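PDB 5THE: piwi domain-containing protein from Vanderwaltozyma polyspora, which probably binds RNA as a budding-yeast Argonaute, a protein of RNA-guided target cleavage, this chain being its C-terminal lobe with the PIWI domain. Local coordinates for residues D301-D306 and G317-N322; E311-V316 and I339-D344; I284-G289 and L497-A502; D280-A285 and D306-E311. One frame throughout, in Å; residues are numbered along the deposited sequence.

Interaction 1: D301-D306 and G317-N322; sequences DYMLQD and GSLMLN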
loop_
_atom_site.group_PDB
_atom_site.type_symbol
_atom_site.label_atom_id
_atom_site.label_comp_id
_atom_site.label_asym_id
_atom_site.label_seq_id
_atom_site.Cartn_x
_atom_site.Cartn_y
_atom_site.Cartn_z
ATOM N N ASP A 301 -11.690 1.653 0.633
ATOM C CA ASP A 301 -12.620 2.175 1.610
ATOM C C ASP A 301 -12.233 1.650 2.981
ATOM O O ASP A 301 -11.561 0.629 3.103
ATOM C CB ASP A 301 -14.059 1.787 1.271
ATOM C CG ASP A 301 -14.612 2.598 0.128
ATOM O OD1 ASP A 301 -14.611 3.844 0.236
ATOM O OD2 ASP A 301 -15.028 1.993 -0.881
ATOM N N TYR A 302 -12.656 2.369 4.018
ATOM C CA TYR A 302 -12.498 1.909 5.389
ATOM C C TYR A 302 -13.855 1.966 6.086
ATOM O O TYR A 302 -14.774 2.652 5.638
ATOM C CB TYR A 302 -11.474 2.755 6.171
ATOM C CG TYR A 302 -11.836 4.211 6.156
ATOM C CD1 TYR A 302 -12.844 4.712 6.991
ATOM C CD2 TYR A 302 -11.199 5.087 5.294
ATOM C CE1 TYR A 302 -13.203 6.049 6.950
ATOM C CE2 TYR A 302 -11.548 6.419 5.250
ATOM C CZ TYR A 302 -12.543 6.898 6.072
ATOM O OH TYR A 302 -12.866 8.235 6.002
ATOM N N MET A 303 -13.967 1.257 7.204
ATOM C CA MET A 303 -15.154 1.367 8.037
ATOM C C MET A 303 -14.778 1.043 9.474
ATOM O O MET A 303 -13.776 0.372 9.743
ATOM C CB MET A 303 -16.275 0.438 7.563
ATOM C CG MET A 303 -15.893 -1.022 7.627
ATOM S SD MET A 303 -17.222 -2.035 6.971
ATOM C CE MET A 303 -16.506 -3.639 7.126
ATOM N N LEU A 304 -15.584 1.555 10.393
ATOM C CA LEU A 304 -15.430 1.235 11.801
ATOM C C LEU A 304 -16.040 -0.135 12.057
ATOM O O LEU A 304 -17.153 -0.410 11.604
ATOM C CB LEU A 304 -16.122 2.295 12.659
ATOM C CG LEU A 304 -15.749 2.276 14.136
ATOM C CD1 LEU A 304 -14.277 2.621 14.314
ATOM C CD2 LEU A 304 -16.627 3.245 14.910
ATOM N N GLN A 305 -15.310 -0.999 12.760
ATOM C CA GLN A 305 -15.851 -2.304 13.118
ATOM C C GLN A 305 -16.934 -2.153 14.184
ATOM O O GLN A 305 -17.161 -1.074 14.737
ATOM C CB GLN A 305 -14.748 -3.224 13.629
ATOM C CG GLN A 305 -13.737 -3.636 12.575
ATOM C CD GLN A 305 -14.128 -4.931 11.903
ATOM O OE1 GLN A 305 -14.949 -4.945 10.980
ATOM N NE2 GLN A 305 -13.552 -6.034 12.367
ATOM N N ASP A 306 -17.569 -3.282 14.520
ATOM C CA ASP A 306 -18.708 -3.298 15.429
ATOM C C ASP A 306 -18.317 -3.227 16.898
ATOM O O ASP A 306 -19.138 -2.805 17.715
ATOM C CB ASP A 306 -19.544 -4.556 15.191
ATOM C CG ASP A 306 -20.345 -4.485 13.909
ATOM O OD1 ASP A 306 -20.694 -3.364 13.495
ATOM O OD2 ASP A 306 -20.629 -5.547 13.315
ATOM N N GLY A 317 -17.851 -7.389 2.786
ATOM C CA GLY A 317 -18.509 -7.378 1.500
ATOM C C GLY A 317 -19.174 -6.056 1.182
ATOM O O GLY A 317 -19.303 -5.692 0.011
ATOM N N SER A 318 -19.600 -5.315 2.208
ATOM C CA SER A 318 -20.207 -4.017 1.944
ATOM C C SER A 318 -19.228 -3.081 1.238
ATOM O O SER A 318 -19.636 -2.284 0.382
ATOM C CB SER A 318 -20.711 -3.402 3.247
ATOM O OG SER A 318 -19.635 -2.941 4.038
ATOM N N LEU A 319 -17.933 -3.187 1.556
ATOM C CA LEU A 319 -16.874 -2.413 0.907
ATOM C C LEU A 319 -16.588 -2.866 -0.521
ATOM O O LEU A 319 -15.778 -2.226 -1.205
ATOM C CB LEU A 319 -15.592 -2.495 1.738
ATOM C CG LEU A 319 -15.732 -2.111 3.211
ATOM C CD1 LEU A 319 -14.392 -2.148 3.916
ATOM C CD2 LEU A 319 -16.351 -0.737 3.322
ATOM N N MET A 320 -17.223 -3.939 -0.994
ATOM C CA MET A 320 -16.948 -4.411 -2.341
ATOM C C MET A 320 -17.573 -3.527 -3.407
ATOM O O MET A 320 -17.075 -3.513 -4.533
ATOM C CB MET A 320 -17.434 -5.851 -2.506
ATOM C CG MET A 320 -16.538 -6.878 -1.838
ATOM S SD MET A 320 -14.914 -7.022 -2.643
ATOM C CE MET A 320 -15.337 -7.407 -4.353
ATOM N N LEU A 321 -18.633 -2.782 -3.077
ATOM C CA LEU A 321 -19.397 -2.075 -4.102
ATOM C C LEU A 321 -18.511 -1.122 -4.898
ATOM O O LEU A 321 -18.527 -1.123 -6.137
ATOM C CB LEU A 321 -20.570 -1.321 -3.470
ATOM C CG LEU A 321 -21.404 -0.410 -4.387
ATOM C CD1 LEU A 321 -21.929 -1.153 -5.619
ATOM C CD2 LEU A 321 -22.554 0.234 -3.631
ATOM N N ASN A 322 -17.713 -0.316 -4.200
ATOM C CA ASN A 322 -16.815 0.607 -4.890
ATOM C C ASN A 322 -15.691 -0.116 -5.611
ATOM O O ASN A 322 -15.241 0.352 -6.661
ATOM C CB ASN A 322 -16.233 1.620 -3.905
ATOM C CG ASN A 322 -17.254 2.630 -3.469
ATOM O OD1 ASN A 322 -18.241 2.841 -4.164
ATOM N ND2 ASN A 322 -17.036 3.250 -2.314
HETATM O O HOH W 1 -17.775 0.030 -1.399
#
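Asp301 and Asn322 both place CG anti to their own carbonyl carbon, with nearly the same first torsion (chi1 about -74°), and the two side chains meet at about a right angle. Asn322 ND2 donates a hydrogen bond to Asp301 OD2 at 2.8 Å. The donor comes to the syn side of that oxygen, tilted 26° from the carboxylate plane, while the bond stays close to the plane of the amide. A water accepts from Asn322 N at 2.8 Å and reaches Asp301 OD2 and Ser318 O by weak bonds, so it fills the corner between carboxylate and helix start. The charge of Asp301 is shared further: OD1 pairs with Lys543 and OD2 also with Arg323, which would probably keep the buried carboxylate ionised.

The apolar half is built by Leu319. Its CD2 sits between Asp301 CB and Met303 SD, 4.0 Å from each, and its CD1 lies 4.1 Å from Met303 CE. Met303 starts with CG wedged between backbone N and carbonyl carbon (chi1 62°), then runs extended, laying sulfur and methyl against the leucine. Ser318 OG, 3.9 Å from Met303 SD, is turned to the carbonyl of Asn315.

This joins the third strand of the RNase H-like core of the PIWI domain to the 3-10 turn that leads into helix 320-329. On its other side the strand sends Tyr302 to helix 490-515. Its backbone pairs with strand 282-289, whose Leu287 also touches Leu319, and helix 351-373 packs against Met320 and Leu321.

Interaction 2: E311-V316 and I339-D344; sequences EIITNV and IMYFRD
Ile313 lays CD1 over one face of the Arg343 guanidinium, 3.7 Å from NE and offset toward the rim of the group, while its CG1 comes equally close to NH2. The two side chains overlap antiparallel. Here the connection after strand 300-305 folds onto strand 339-344, which in the RNase H-like fold of the PIWI domain lies parallel to the first core strand, 264-274. The connection is irregular: Ile313 is the centre of an inverse gamma turn and also begins a type I turn that ends at Val316.

Arg343 leaves the strand with CG anti to the backbone N (chi1 173°) and then bends at chi2 and chi3, which swings the guanidinium back to the loop. At its edge NH2 donates to Glu311 O; the modelled 2.5 Å is very short, so the exact length is doubtful. NH2 also forms a salt bridge with Glu358 of helix 351-373, and the same glutamate receives Ile313 N and the hydroxyl of Tyr341. With a leucine in place of Arg343, Glu358 would probably lose its cationic mate and the Glu311 carbonyl its donor, leaving the loop less firmly held to the strand.

Tyr341 meets the loop at its hydroxyl end, where OH lies 4.0 Å from Ile313 CD1 and 3.8 Å from Val316 CG2. On the far side of the guanidinium, NH1 is hydrogen-bonded to Gly345 O and also donates to Asp344 O at 2.7 Å, approaching that oxygen from above its carbonyl plane.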
loop_
_atom_site.group_PDB
_atom_site.type_symbol
_atom_site.label_atom_id
_atom_site.label_comp_id
_atom_site.label_asym_id
_atom_site.label_seq_id
_atom_site.Cartn_x
_atom_site.Cartn_y
_atom_site.Cartn_z
ATOM N N GLU A 311 -11.399 -8.745 15.278
ATOM C CA GLU A 311 -10.474 -9.108 14.210
ATOM C C GLU A 311 -11.167 -9.458 12.899
ATOM O O GLU A 311 -10.595 -9.221 11.830
ATOM C CB GLU A 311 -9.605 -10.290 14.639
ATOM C CG GLU A 311 -8.853 -10.088 15.942
ATOM C CD GLU A 311 -7.759 -11.122 16.138
ATOM O OE1 GLU A 311 -6.648 -10.928 15.595
ATOM O OE2 GLU A 311 -8.018 -12.137 16.821
ATOM N N ILE A 312 -12.376 -10.013 12.941
ATOM C CA ILE A 312 -13.069 -10.442 11.729
ATOM C C ILE A 312 -13.838 -9.259 11.154
ATOM O O ILE A 312 -14.580 -8.574 11.875
ATOM C CB ILE A 312 -14.006 -11.629 12.013
ATOM C CG1 ILE A 312 -13.217 -12.818 12.559
ATOM C CG2 ILE A 312 -14.749 -12.032 10.761
ATOM C CD1 ILE A 312 -12.067 -13.235 11.679
ATOM N N ILE A 313 -13.639 -8.999 9.862
ATOM C CA ILE A 313 -14.353 -7.925 9.177
ATOM C C ILE A 313 -15.717 -8.448 8.754
ATOM O O ILE A 313 -15.883 -8.939 7.628
ATOM C CB ILE A 313 -13.589 -7.399 7.944
ATOM C CG1 ILE A 313 -12.097 -7.232 8.231
ATOM C CG2 ILE A 313 -14.190 -6.100 7.504
ATOM C CD1 ILE A 313 -11.233 -7.003 6.952
ATOM N N THR A 314 -16.700 -8.312 9.648
ATOM C CA THR A 314 -18.001 -8.948 9.458
ATOM C C THR A 314 -18.663 -8.527 8.158
ATOM O O THR A 314 -19.269 -9.350 7.463
ATOM C CB THR A 314 -18.926 -8.614 10.628
ATOM O OG1 THR A 314 -18.279 -8.963 11.851
ATOM C CG2 THR A 314 -20.227 -9.396 10.506
ATOM N N ASN A 315 -18.592 -7.248 7.826
ATOM C CA ASN A 315 -19.280 -6.727 6.659
ATOM C C ASN A 315 -18.281 -6.251 5.610
ATOM O O ASN A 315 -18.482 -5.222 4.962
ATOM C CB ASN A 315 -20.249 -5.617 7.063
ATOM C CG ASN A 315 -21.414 -5.468 6.087
ATOM O OD1 ASN A 315 -21.624 -6.313 5.204
ATOM N ND2 ASN A 315 -22.179 -4.385 6.242
ATOM N N VAL A 316 -17.194 -7.013 5.423
ATOM C CA VAL A 316 -16.195 -6.653 4.418
ATOM C C VAL A 316 -16.856 -6.538 3.048
ATOM O O VAL A 316 -16.524 -5.651 2.252
ATOM C CB VAL A 316 -15.025 -7.664 4.427
ATOM C CG1 VAL A 316 -15.460 -9.076 3.950
ATOM C CG2 VAL A 316 -13.862 -7.153 3.578
ATOM N N ILE A 339 -11.443 -12.868 -8.446
ATOM C CA ILE A 339 -11.124 -11.990 -7.325
ATOM C C ILE A 339 -10.030 -12.645 -6.490
ATOM O O ILE A 339 -10.110 -13.835 -6.165
ATOM C CB ILE A 339 -12.373 -11.694 -6.467
ATOM C CG1 ILE A 339 -13.452 -11.022 -7.321
ATOM C CG2 ILE A 339 -12.042 -10.832 -5.287
ATOM C CD1 ILE A 339 -14.743 -10.750 -6.549
ATOM N N MET A 340 -9.010 -11.865 -6.148
ATOM C CA MET A 340 -7.908 -12.286 -5.288
ATOM C C MET A 340 -7.934 -11.416 -4.040
ATOM O O MET A 340 -7.772 -10.196 -4.137
ATOM C CB MET A 340 -6.576 -12.145 -6.022
ATOM C CG MET A 340 -5.361 -12.583 -5.246
ATOM S SD MET A 340 -4.890 -14.265 -5.674
ATOM C CE MET A 340 -4.843 -14.141 -7.467
ATOM N N TYR A 341 -8.130 -12.040 -2.874
ATOM C CA TYR A 341 -8.401 -11.333 -1.624
ATOM C C TYR A 341 -7.259 -11.558 -0.631
ATOM O O TYR A 341 -7.133 -12.638 -0.041
ATOM C CB TYR A 341 -9.738 -11.800 -1.056
ATOM C CG TYR A 341 -10.082 -11.229 0.293
ATOM C CD1 TYR A 341 -10.082 -9.858 0.507
ATOM C CD2 TYR A 341 -10.428 -12.064 1.354
ATOM C CE1 TYR A 341 -10.404 -9.326 1.757
ATOM C CE2 TYR A 341 -10.754 -11.549 2.600
ATOM C CZ TYR A 341 -10.750 -10.180 2.793
ATOM O OH TYR A 341 -11.083 -9.658 4.023
ATOM N N PHE A 342 -6.422 -10.538 -0.446
ATOM C CA PHE A 342 -5.304 -10.627 0.492
ATOM C C PHE A 342 -5.754 -10.090 1.837
ATOM O O PHE A 342 -6.183 -8.940 1.931
ATOM C CB PHE A 342 -4.088 -9.842 0.013
ATOM C CG PHE A 342 -3.319 -10.532 -1.058
ATOM C CD1 PHE A 342 -2.290 -11.408 -0.738
ATOM C CD2 PHE A 342 -3.621 -10.308 -2.382
ATOM C CE1 PHE A 342 -1.573 -12.048 -1.730
ATOM C CE2 PHE A 342 -2.899 -10.950 -3.385
ATOM C CZ PHE A 342 -1.879 -11.823 -3.048
ATOM N N ARG A 343 -5.648 -10.912 2.872
ATOM C CA ARG A 343 -6.135 -10.536 4.192
ATOM C C ARG A 343 -4.955 -10.401 5.148
ATOM O O ARG A 343 -4.230 -11.371 5.387
ATOM C CB ARG A 343 -7.132 -11.564 4.717
ATOM C CG ARG A 343 -7.544 -11.306 6.144
ATOM C CD ARG A 343 -8.219 -9.965 6.317
ATOM N NE ARG A 343 -9.214 -10.088 7.370
ATOM C CZ ARG A 343 -8.968 -9.817 8.644
ATOM N NH1 ARG A 343 -7.770 -9.372 8.993
ATOM N NH2 ARG A 343 -9.915 -9.977 9.557
ATOM N N ASP A 344 -4.773 -9.204 5.697
ATOM C CA ASP A 344 -3.698 -8.938 6.646
ATOM C C ASP A 344 -4.288 -8.664 8.022
ATOM O O ASP A 344 -5.462 -8.313 8.166
ATOM C CB ASP A 344 -2.845 -7.740 6.201
ATOM C CG ASP A 344 -1.558 -7.634 6.974
ATOM O OD1 ASP A 344 -1.080 -6.516 7.229
ATOM O OD2 ASP A 344 -1.016 -8.696 7.336
#

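Interaction 3: I284-G289 and L497-A502; sequences IASLVG and LLCTRA
Buried helix-on-sheet packing joins Ile284, Ser286 and Val288, on one face of strand 282-289, to Leu498, Cys499 and Ala502 of helix 490-515. The two axes pass 7.5 Å apart, their N-to-C directions at 135°. At one end, Ile284 CG2 meets Ala502 CB at 3.6 Å, and its CD1 leans on the carbonyl of the same alanine. At the other, Val288 CG1 lies 3.8 Å from Leu498 CD2, the two side chains lying alongside and pointing opposite ways. Leu498 holds CG anti to its own backbone N (chi1 175°), which carries the branch across to Ser286, with CG 3.7 Å from CB.

The strand is the second of the RNase H-like core in the PIWI domain, paired antiparallel with strands 264-274 and 300-305, and the helix lies across it. In the middle Ser286 and Cys499 bring backbones closest, 5.5 Å between their CA atoms. Cys499 SG stands 3.4 Å from Ser286 OG and 3.5 Å from Ile284 O, while that serine hydroxyl is hydrogen-bonded to Ala495 O. Arg501 turns off this interface to Asp208, and its NH2 makes a long, weak ion pair with a phosphate of the bound RNA.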
loop_
_atom_site.group_PDB
_atom_site.type_symbol
_atom_site.label_atom_id
_atom_site.label_comp_id
_atom_site.label_asym_id
_atom_site.label_seq_id
_atom_site.Cartn_x
_atom_site.Cartn_y
_atom_site.Cartn_z
ATOM N N ILE A 284 -10.822 -0.781 13.258
ATOM C CA ILE A 284 -10.975 -0.163 11.945
ATOM C C ILE A 284 -10.511 -1.164 10.900
ATOM O O ILE A 284 -9.429 -1.740 11.035
ATOM C CB ILE A 284 -10.171 1.147 11.837
ATOM C CG1 ILE A 284 -10.659 2.142 12.878
ATOM C CG2 ILE A 284 -10.275 1.740 10.419
ATOM C CD1 ILE A 284 -9.907 3.458 12.914
ATOM N N ALA A 285 -11.329 -1.370 9.868
ATOM C CA ALA A 285 -10.999 -2.246 8.754
ATOM C C ALA A 285 -10.909 -1.426 7.476
ATOM O O ALA A 285 -11.587 -0.406 7.333
ATOM C CB ALA A 285 -12.047 -3.365 8.569
ATOM N N SER A 286 -10.060 -1.876 6.557
ATOM C CA SER A 286 -9.911 -1.238 5.262
ATOM C C SER A 286 -9.918 -2.307 4.178
ATOM O O SER A 286 -9.627 -3.476 4.428
ATOM C CB SER A 286 -8.626 -0.406 5.184
ATOM O OG SER A 286 -7.502 -1.261 5.218
ATOM N N LEU A 287 -10.298 -1.900 2.974
ATOM C CA LEU A 287 -10.309 -2.784 1.818
ATOM C C LEU A 287 -9.901 -1.949 0.617
ATOM O O LEU A 287 -10.603 -0.999 0.268
ATOM C CB LEU A 287 -11.695 -3.408 1.591
ATOM C CG LEU A 287 -11.764 -4.328 0.370
ATOM C CD1 LEU A 287 -10.930 -5.588 0.610
ATOM C CD2 LEU A 287 -13.221 -4.679 -0.047
ATOM N N VAL A 288 -8.760 -2.284 0.003
ATOM C CA VAL A 288 -8.302 -1.612 -1.205
ATOM C C VAL A 288 -8.455 -2.586 -2.355
ATOM O O VAL A 288 -8.501 -3.806 -2.169
ATOM C CB VAL A 288 -6.841 -1.116 -1.109
ATOM C CG1 VAL A 288 -6.668 -0.128 0.055
ATOM C CG2 VAL A 288 -5.888 -2.298 -0.959
ATOM N N GLY A 289 -8.534 -2.036 -3.564
ATOM C CA GLY A 289 -8.672 -2.879 -4.734
ATOM C C GLY A 289 -8.064 -2.292 -5.988
ATOM O O GLY A 289 -8.073 -1.075 -6.187
ATOM N N LEU A 497 -1.734 0.798 5.246
ATOM C CA LEU A 497 -1.623 2.255 5.249
ATOM C C LEU A 497 -2.983 2.928 5.298
ATOM O O LEU A 497 -3.117 4.003 5.887
ATOM C CB LEU A 497 -0.863 2.716 4.008
ATOM C CG LEU A 497 0.576 2.186 3.988
ATOM C CD1 LEU A 497 1.232 2.551 2.664
ATOM C CD2 LEU A 497 1.334 2.797 5.152
ATOM N N LEU A 498 -3.994 2.341 4.657
ATOM C CA LEU A 498 -5.308 2.965 4.691
ATOM C C LEU A 498 -5.918 2.852 6.083
ATOM O O LEU A 498 -6.537 3.804 6.575
ATOM C CB LEU A 498 -6.215 2.341 3.629
ATOM C CG LEU A 498 -7.670 2.826 3.619
ATOM C CD1 LEU A 498 -7.718 4.345 3.577
ATOM C CD2 LEU A 498 -8.434 2.213 2.409
ATOM N N CYS A 499 -5.747 1.695 6.732
ATOM C CA CYS A 499 -6.147 1.560 8.132
ATOM C C CYS A 499 -5.469 2.595 9.010
ATOM O O CYS A 499 -6.094 3.161 9.920
ATOM C CB CYS A 499 -5.802 0.173 8.649
ATOM S SG CYS A 499 -7.119 -0.982 8.575
ATOM N N THR A 500 -4.176 2.832 8.783
ATOM C CA THR A 500 -3.470 3.834 9.573
ATOM C C THR A 500 -4.030 5.222 9.309
ATOM O O THR A 500 -4.239 6.000 10.247
ATOM C CB THR A 500 -1.974 3.778 9.273
ATOM O OG1 THR A 500 -1.502 2.497 9.659
ATOM C CG2 THR A 500 -1.184 4.868 10.042
ATOM N N ARG A 501 -4.305 5.544 8.041
ATOM C CA ARG A 501 -4.874 6.856 7.756
ATOM C C ARG A 501 -6.274 6.981 8.347
ATOM O O ARG A 501 -6.650 8.044 8.855
ATOM C CB ARG A 501 -4.902 7.118 6.250
ATOM C CG ARG A 501 -5.564 8.468 5.896
ATOM C CD ARG A 501 -4.806 9.644 6.546
ATOM N NE ARG A 501 -3.378 9.476 6.327
ATOM C CZ ARG A 501 -2.761 9.799 5.195
ATOM N NH1 ARG A 501 -3.448 10.351 4.205
ATOM N NH2 ARG A 501 -1.465 9.552 5.049
ATOM N N ALA A 502 -7.066 5.907 8.278
ATOM C CA ALA A 502 -8.389 5.941 8.890
ATOM C C ALA A 502 -8.292 6.147 10.399
ATOM O O ALA A 502 -9.154 6.802 10.992
ATOM C CB ALA A 502 -9.142 4.656 8.561
#

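Interaction 4: D280-A285 and D306-E311; sequences DQNSIA and DGPGEE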
loop_
_atom_site.group_PDB
_atom_site.type_symbol
_atom_site.label_atom_id
_atom_site.label_comp_id
_atom_site.label_asym_id
_atom_site.label_seq_id
_atom_site.Cartn_x
_atom_site.Cartn_y
_atom_site.Cartn_z
ATOM N N ASP A 280 -10.121 1.393 24.244
ATOM C CA ASP A 280 -11.431 0.749 24.294
ATOM C C ASP A 280 -12.299 1.048 23.078
ATOM O O ASP A 280 -13.514 0.831 23.116
ATOM C CB ASP A 280 -12.178 1.127 25.578
ATOM C CG ASP A 280 -11.417 0.727 26.827
ATOM O OD1 ASP A 280 -10.738 -0.323 26.807
ATOM O OD2 ASP A 280 -11.492 1.470 27.826
ATOM N N GLN A 281 -11.721 1.519 21.980
ATOM C CA GLN A 281 -12.528 1.895 20.830
ATOM C C GLN A 281 -12.610 0.751 19.823
ATOM O O GLN A 281 -11.795 -0.177 19.825
ATOM C CB GLN A 281 -11.977 3.163 20.176
ATOM C CG GLN A 281 -12.104 4.376 21.084
ATOM C CD GLN A 281 -13.508 4.503 21.661
ATOM O OE1 GLN A 281 -14.489 4.655 20.923
ATOM N NE2 GLN A 281 -13.611 4.417 22.980
ATOM N N ASN A 282 -13.648 0.813 18.991
ATOM C CA ASN A 282 -13.879 -0.201 17.975
ATOM C C ASN A 282 -12.703 -0.256 17.012
ATOM O O ASN A 282 -11.994 0.730 16.796
ATOM C CB ASN A 282 -15.167 0.091 17.200
ATOM C CG ASN A 282 -16.429 -0.161 18.019
ATOM O OD1 ASN A 282 -16.366 -0.457 19.213
ATOM N ND2 ASN A 282 -17.583 -0.045 17.367
ATOM N N SER A 283 -12.502 -1.424 16.429
ATOM C CA SER A 283 -11.442 -1.590 15.456
ATOM C C SER A 283 -11.825 -0.938 14.119
ATOM O O SER A 283 -12.983 -0.583 13.865
ATOM C CB SER A 283 -11.133 -3.077 15.291
ATOM O OG SER A 283 -10.746 -3.610 16.538
ATOM N N ILE A 284 -10.822 -0.781 13.258
ATOM C CA ILE A 284 -10.975 -0.163 11.945
ATOM C C ILE A 284 -10.511 -1.164 10.900
ATOM O O ILE A 284 -9.429 -1.740 11.035
ATOM C CB ILE A 284 -10.171 1.147 11.837
ATOM C CG1 ILE A 284 -10.659 2.142 12.878
ATOM C CG2 ILE A 284 -10.275 1.740 10.419
ATOM C CD1 ILE A 284 -9.907 3.458 12.914
ATOM N N ALA A 285 -11.329 -1.370 9.868
ATOM C CA ALA A 285 -10.999 -2.246 8.754
ATOM C C ALA A 285 -10.909 -1.426 7.476
ATOM O O ALA A 285 -11.587 -0.406 7.333
ATOM C CB ALA A 285 -12.047 -3.365 8.569
ATOM N N ASP A 306 -17.569 -3.282 14.520
ATOM C CA ASP A 306 -18.708 -3.298 15.429
ATOM C C ASP A 306 -18.317 -3.227 16.898
ATOM O O ASP A 306 -19.138 -2.805 17.715
ATOM C CB ASP A 306 -19.544 -4.556 15.191
ATOM C CG ASP A 306 -20.345 -4.485 13.909
ATOM O OD1 ASP A 306 -20.694 -3.364 13.495
ATOM O OD2 ASP A 306 -20.629 -5.547 13.315
ATOM N N GLY A 307 -17.099 -3.631 17.256
ATOM C CA GLY A 307 -16.678 -3.644 18.637
ATOM C C GLY A 307 -15.172 -3.561 18.774
ATOM O O GLY A 307 -14.431 -3.589 17.783
ATOM N N PRO A 308 -14.690 -3.461 20.011
ATOM C CA PRO A 308 -13.247 -3.347 20.243
ATOM C C PRO A 308 -12.537 -4.680 20.085
ATOM O O PRO A 308 -13.085 -5.744 20.384
ATOM C CB PRO A 308 -13.165 -2.856 21.695
ATOM C CG PRO A 308 -14.384 -3.431 22.332
ATOM C CD PRO A 308 -15.457 -3.431 21.270
ATOM N N GLY A 309 -11.291 -4.606 19.617
ATOM C CA GLY A 309 -10.514 -5.811 19.376
ATOM C C GLY A 309 -11.188 -6.808 18.455
ATOM O O GLY A 309 -10.962 -8.019 18.584
ATOM N N GLU A 310 -12.016 -6.339 17.530
ATOM C CA GLU A 310 -12.733 -7.244 16.638
ATOM C C GLU A 310 -11.867 -7.506 15.413
ATOM O O GLU A 310 -11.645 -6.607 14.596
ATOM C CB GLU A 310 -14.095 -6.681 16.248
ATOM C CG GLU A 310 -14.773 -7.527 15.187
ATOM C CD GLU A 310 -16.269 -7.356 15.168
ATOM O OE1 GLU A 310 -16.802 -6.755 16.126
ATOM O OE2 GLU A 310 -16.912 -7.823 14.199
ATOM N N GLU A 311 -11.399 -8.745 15.278
ATOM C CA GLU A 311 -10.474 -9.108 14.210
ATOM C C GLU A 311 -11.167 -9.458 12.899
ATOM O O GLU A 311 -10.595 -9.221 11.830
ATOM C CB GLU A 311 -9.605 -10.290 14.639
ATOM C CG GLU A 311 -8.853 -10.088 15.942
ATOM C CD GLU A 311 -7.759 -11.122 16.138
ATOM O OE1 GLU A 311 -6.648 -10.928 15.595
ATOM O OE2 GLU A 311 -8.018 -12.137 16.821
HETATM O O HOH W 2 -10.329 -2.124 18.696
#
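Ser283 is the buried, close-fitting part of the contact, set against the turn formed by Gly307 to Glu310. Its backbone N donates to Gly307 O at 3.2 Å. Its hydroxyl, anti to its own carbonyl carbon (chi1 -59°), points into the turn: Glu310 N makes a weak bond to OG at 3.2 Å, and CB rests 3.6 Å from Glu310 O. The stronger partner of OG is His275, and a water 2.7 Å away ties it to Gln281 O and Gly309 N, so the hydroxyl joins His275, the turn and, through the water, the backbone on both sides.

Asn282 lays the face of its amide over Gly307, with OD1 3.3 Å from CA. ND2 makes a weak bond to Gln305 O. With an alanine here, Gln305 O would probably be left without that amide and a gap would open beside Gly307.

Toward solvent the contact loosens. Exposed Pro308 offers the flank of its ring, CB 3.5 Å from Gln281 O, and Asp280 comes near with its backbone O, 4.0 Å from the same CB. Asp306 turns its carboxylate outward to Lys531. The turn is of type II, with Pro308 and Gly309 at its centre. The positive phi of Gly309 (55°) favours glycine, and a side chain on Gly307 would run into Pro308 CD.

The contact sits where strand 282-289 of the RNase H-like sheet begins beside the end of strand 300-305 and the chain turns away at Asp306 and Gly307; helix 490-515 touches Gln281 through Phe506 and Phe510.

All four contacts lie in the PIWI domain, their centres 10 to 14 Å apart. Strand 282-289 serves interactions 3 and 4, and its neighbour in the sheet, strand 300-305, serves interaction 1; strand 339-344, in interaction 2, reaches the same sheet. Residues 306-322 run straight on through interactions 4, 2 and 1, so this connection is held first to the start of strand 282-289, then to strand 339-344, and last to strand 300-305. Interaction 3, with partners over 200 residues apart, encloses interactions 1 and 2 along the chain and brings helix 490-515 onto the sheet, nearest to the bound RNA. The connection thus packs on one face of the sheet and the helix on the other.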